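Local coordinates for protein acetylene hydratase (Pelobacter acetylenicus, PDB 2E7Z) that catalyses the hydration of acetylene to acetaldehyde, using a tungsten ion held by two molybdopterin guanine dinucleotides and a [4Fe-4S] cluster, at residues Y116-G127 with I334-L343. Numbering follows the deposited sequence. Where two conformers were deposited one is given.
Sequences YGTLRRFMNLLG and ISKIQMHEAL
Arg121 and Asn124, one turn apart on helix 118-126, reach for the successive carbonyls of Ile337 and Gln338, ahead of the 3-10 segment 340-342. Extended from CG to NE with CG anti to the backbone N (chi1 -174°), Arg121 runs past Ile337 and sets NH1 on an in-plane lone pair of Ile337 O at 2.9 Å. Met339 SD lies over one guanidinium face, 3.4 Å from Arg121 CZ, while Arg121 NE donates to His507 O and a water joins Arg121 NH1 to Lys336 O. With an alanine here, Ile337 O and His507 O would probably each lose a donor, and the Met339 sulfur its flat neighbour. Asn124 ND2 bonds Gln338 O at 2.9 Å from above the carbonyl plane; Asn124 OD1 faces Leu343 CD2 at 3.5 Å. The His340 ring stands edge-on to the bent Arg120, CE1 4.0 Å above the centre of one guanidinium face, and Arg120 NH2 continues to Phe387 O. His340 NE2 donates to Gln338 OE1 at 2.7 Å, while ND1 bonds Tyr362 OH. Ile334 CG2, Ile337 CG2 and Gln338 CG pack on Gly117 backbone, where a CB would hit Ile334 O and Ile337 CB. Two side-chain donors thus meet main-chain carbonyls alongside apolar packing and bridging waters.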
# COMPACT_ATOMS: atom_id res chain seq x y z
N TYR A 116 -12.89 3.52 11.42
CA TYR A 116 -13.16 4.96 11.41
C TYR A 116 -12.27 5.74 12.38
O TYR A 116 -12.64 6.83 12.82
CB TYR A 116 -14.64 5.25 11.67
CG TYR A 116 -15.54 4.63 10.63
CD1 TYR A 116 -15.75 5.25 9.41
CD2 TYR A 116 -16.13 3.38 10.85
CE1 TYR A 116 -16.56 4.68 8.43
CE2 TYR A 116 -16.93 2.77 9.86
CZ TYR A 116 -17.12 3.44 8.65
OH TYR A 116 -17.89 2.89 7.65
N GLY A 117 -11.08 5.23 12.66
CA GLY A 117 -10.14 5.89 13.59
C GLY A 117 -10.07 5.27 14.96
O GLY A 117 -9.18 5.63 15.77
N THR A 118 -10.99 4.33 15.26
CA THR A 118 -11.02 3.78 16.60
C THR A 118 -9.87 2.81 16.90
O THR A 118 -9.58 2.58 18.07
CB THR A 118 -12.37 3.11 16.93
OG1 THR A 118 -12.62 2.02 16.04
CG2 THR A 118 -13.51 4.13 16.84
N LEU A 119 -9.19 2.29 15.87
CA LEU A 119 -8.05 1.44 16.13
C LEU A 119 -6.89 2.23 16.72
O LEU A 119 -6.38 1.86 17.75
CB LEU A 119 -7.68 0.65 14.85
CG LEU A 119 -6.53 -0.36 14.98
CD1 LEU A 119 -5.10 0.25 14.91
CD2 LEU A 119 -6.68 -1.31 16.18
N ARG A 120 -6.50 3.32 16.06
CA ARG A 120 -5.42 4.12 16.66
C ARG A 120 -5.91 4.79 17.95
O ARG A 120 -5.13 5.01 18.86
CB ARG A 120 -4.86 5.18 15.70
CG ARG A 120 -4.15 4.57 14.50
CD ARG A 120 -2.90 3.74 14.84
NE ARG A 120 -1.74 4.46 15.40
CZ ARG A 120 -0.81 5.03 14.66
NH1 ARG A 120 -0.93 5.13 13.33
NH2 ARG A 120 0.22 5.60 15.29
N ARG A 121 -7.22 5.10 18.04
CA ARG A 121 -7.80 5.60 19.28
C ARG A 121 -7.47 4.66 20.44
O ARG A 121 -6.95 5.06 21.48
CB ARG A 121 -9.29 5.81 19.11
CG ARG A 121 -10.02 6.46 20.28
CD ARG A 121 -11.49 6.56 19.90
NE ARG A 121 -12.31 7.27 20.89
CZ ARG A 121 -12.58 8.58 20.84
NH1 ARG A 121 -12.08 9.35 19.86
NH2 ARG A 121 -13.34 9.14 21.80
N PHE A 122 -7.77 3.38 20.24
CA PHE A 122 -7.46 2.37 21.23
C PHE A 122 -5.98 2.30 21.56
O PHE A 122 -5.60 2.31 22.74
CB PHE A 122 -7.96 1.00 20.71
CG PHE A 122 -7.52 -0.18 21.53
CD1 PHE A 122 -8.14 -0.46 22.74
CD2 PHE A 122 -6.52 -1.02 21.08
CE1 PHE A 122 -7.72 -1.51 23.53
CE2 PHE A 122 -6.12 -2.12 21.85
CZ PHE A 122 -6.72 -2.35 23.07
N MET A 123 -5.13 2.25 20.53
CA MET A 123 -3.71 2.16 20.78
C MET A 123 -3.20 3.41 21.52
O MET A 123 -2.35 3.28 22.41
CB MET A 123 -2.93 2.01 19.48
CG MET A 123 -3.22 0.68 18.79
SD MET A 123 -2.15 0.46 17.32
CE MET A 123 -0.57 0.10 18.13
N ASN A 124 -3.72 4.58 21.16
CA ASN A 124 -3.25 5.84 21.77
C ASN A 124 -3.67 5.96 23.21
O ASN A 124 -2.92 6.48 24.02
CB ASN A 124 -3.70 7.01 20.89
CG ASN A 124 -2.89 7.09 19.60
OD1 ASN A 124 -1.76 6.60 19.54
ND2 ASN A 124 -3.45 7.73 18.57
N LEU A 125 -4.84 5.41 23.54
CA LEU A 125 -5.28 5.36 24.92
C LEU A 125 -4.51 4.32 25.72
O LEU A 125 -4.22 4.54 26.90
CB LEU A 125 -6.79 5.07 25.01
CG LEU A 125 -7.65 6.23 24.48
CD1 LEU A 125 -9.04 5.79 24.18
CD2 LEU A 125 -7.69 7.37 25.53
N LEU A 126 -4.17 3.18 25.13
CA LEU A 126 -3.35 2.22 25.85
C LEU A 126 -1.93 2.74 26.07
O LEU A 126 -1.33 2.47 27.11
CB LEU A 126 -3.24 0.92 25.08
CG LEU A 126 -4.32 -0.14 25.14
CD1 LEU A 126 -3.77 -1.39 24.44
CD2 LEU A 126 -4.82 -0.54 26.55
N GLY A 127 -1.40 3.46 25.08
CA GLY A 127 -0.05 4.04 25.10
C GLY A 127 0.91 3.40 24.14
O GLY A 127 2.11 3.53 24.29
N ILE A 334 -11.24 11.18 10.54
CA ILE A 334 -10.67 9.97 11.14
C ILE A 334 -9.50 10.37 12.05
O ILE A 334 -9.31 9.82 13.14
CB ILE A 334 -10.21 9.03 10.04
CG1 ILE A 334 -11.45 8.39 9.36
CG2 ILE A 334 -9.25 7.96 10.56
CD1 ILE A 334 -11.13 7.58 8.09
N SER A 335 -8.70 11.36 11.61
CA SER A 335 -7.57 11.80 12.39
C SER A 335 -7.96 12.25 13.77
O SER A 335 -7.21 12.01 14.71
CB SER A 335 -6.87 12.99 11.71
OG SER A 335 -6.39 12.62 10.42
N LYS A 336 -9.12 12.89 13.90
CA LYS A 336 -9.57 13.40 15.20
C LYS A 336 -10.05 12.25 16.08
O LYS A 336 -9.78 12.20 17.27
CB LYS A 336 -10.65 14.44 14.99
CG LYS A 336 -10.18 15.63 14.16
CD LYS A 336 -11.08 16.84 14.36
CE LYS A 336 -10.28 18.12 14.24
NZ LYS A 336 -9.14 18.15 15.20
N ILE A 337 -10.76 11.28 15.46
CA ILE A 337 -11.23 10.08 16.18
C ILE A 337 -10.02 9.30 16.72
O ILE A 337 -10.08 8.74 17.81
CB ILE A 337 -12.18 9.21 15.28
CG1 ILE A 337 -13.43 10.04 15.01
CG2 ILE A 337 -12.52 7.88 15.96
CD1 ILE A 337 -14.35 9.47 13.93
N GLN A 338 -8.92 9.30 15.98
CA GLN A 338 -7.72 8.55 16.39
C GLN A 338 -7.03 9.09 17.66
O GLN A 338 -6.27 8.36 18.28
CB GLN A 338 -6.71 8.50 15.25
CG GLN A 338 -7.20 7.68 14.08
CD GLN A 338 -6.24 7.64 12.91
OE1 GLN A 338 -5.56 8.65 12.65
NE2 GLN A 338 -6.18 6.50 12.17
N MET A 339 -7.26 10.36 18.03
CA MET A 339 -6.76 10.91 19.32
C MET A 339 -5.27 10.72 19.45
O MET A 339 -4.78 10.34 20.52
CB MET A 339 -7.48 10.25 20.49
CG MET A 339 -8.88 10.73 20.64
SD MET A 339 -9.74 9.99 22.06
CE MET A 339 -8.64 10.38 23.44
N HIS A 340 -4.53 11.06 18.38
CA HIS A 340 -3.07 11.12 18.48
C HIS A 340 -2.55 12.06 19.56
O HIS A 340 -1.50 11.80 20.14
CB HIS A 340 -2.46 11.51 17.14
CG HIS A 340 -2.77 10.52 16.06
ND1 HIS A 340 -2.19 9.27 16.02
CD2 HIS A 340 -3.61 10.59 15.00
CE1 HIS A 340 -2.66 8.61 14.96
NE2 HIS A 340 -3.52 9.39 14.32
N GLU A 341 -3.29 13.10 19.85
CA GLU A 341 -2.77 14.01 20.88
C GLU A 341 -2.75 13.34 22.24
O GLU A 341 -1.87 13.69 23.05
CB GLU A 341 -3.46 15.37 20.89
CG GLU A 341 -2.79 16.36 21.83
CD GLU A 341 -1.46 16.86 21.32
OE1 GLU A 341 -1.44 17.50 20.26
OE2 GLU A 341 -0.43 16.67 22.01
N ALA A 342 -3.62 12.37 22.49
CA ALA A 342 -3.66 11.67 23.75
C ALA A 342 -2.45 10.81 24.04
O ALA A 342 -2.19 10.53 25.21
CB ALA A 342 -4.92 10.84 23.88
N LEU A 343 -1.76 10.33 23.00
CA LEU A 343 -0.58 9.50 23.23
C LEU A 343 0.56 10.38 23.76
O LEU A 343 0.95 11.35 23.11
CB LEU A 343 -0.13 8.87 21.94
CG LEU A 343 1.05 7.90 21.99
CD1 LEU A 343 0.70 6.68 22.83
CD2 LEU A 343 1.42 7.49 20.60
O HOH W 1 -7.36 3.94 13.26
O HOH W 2 -12.01 12.18 19.25
O HOH W 3 -2.88 8.01 26.34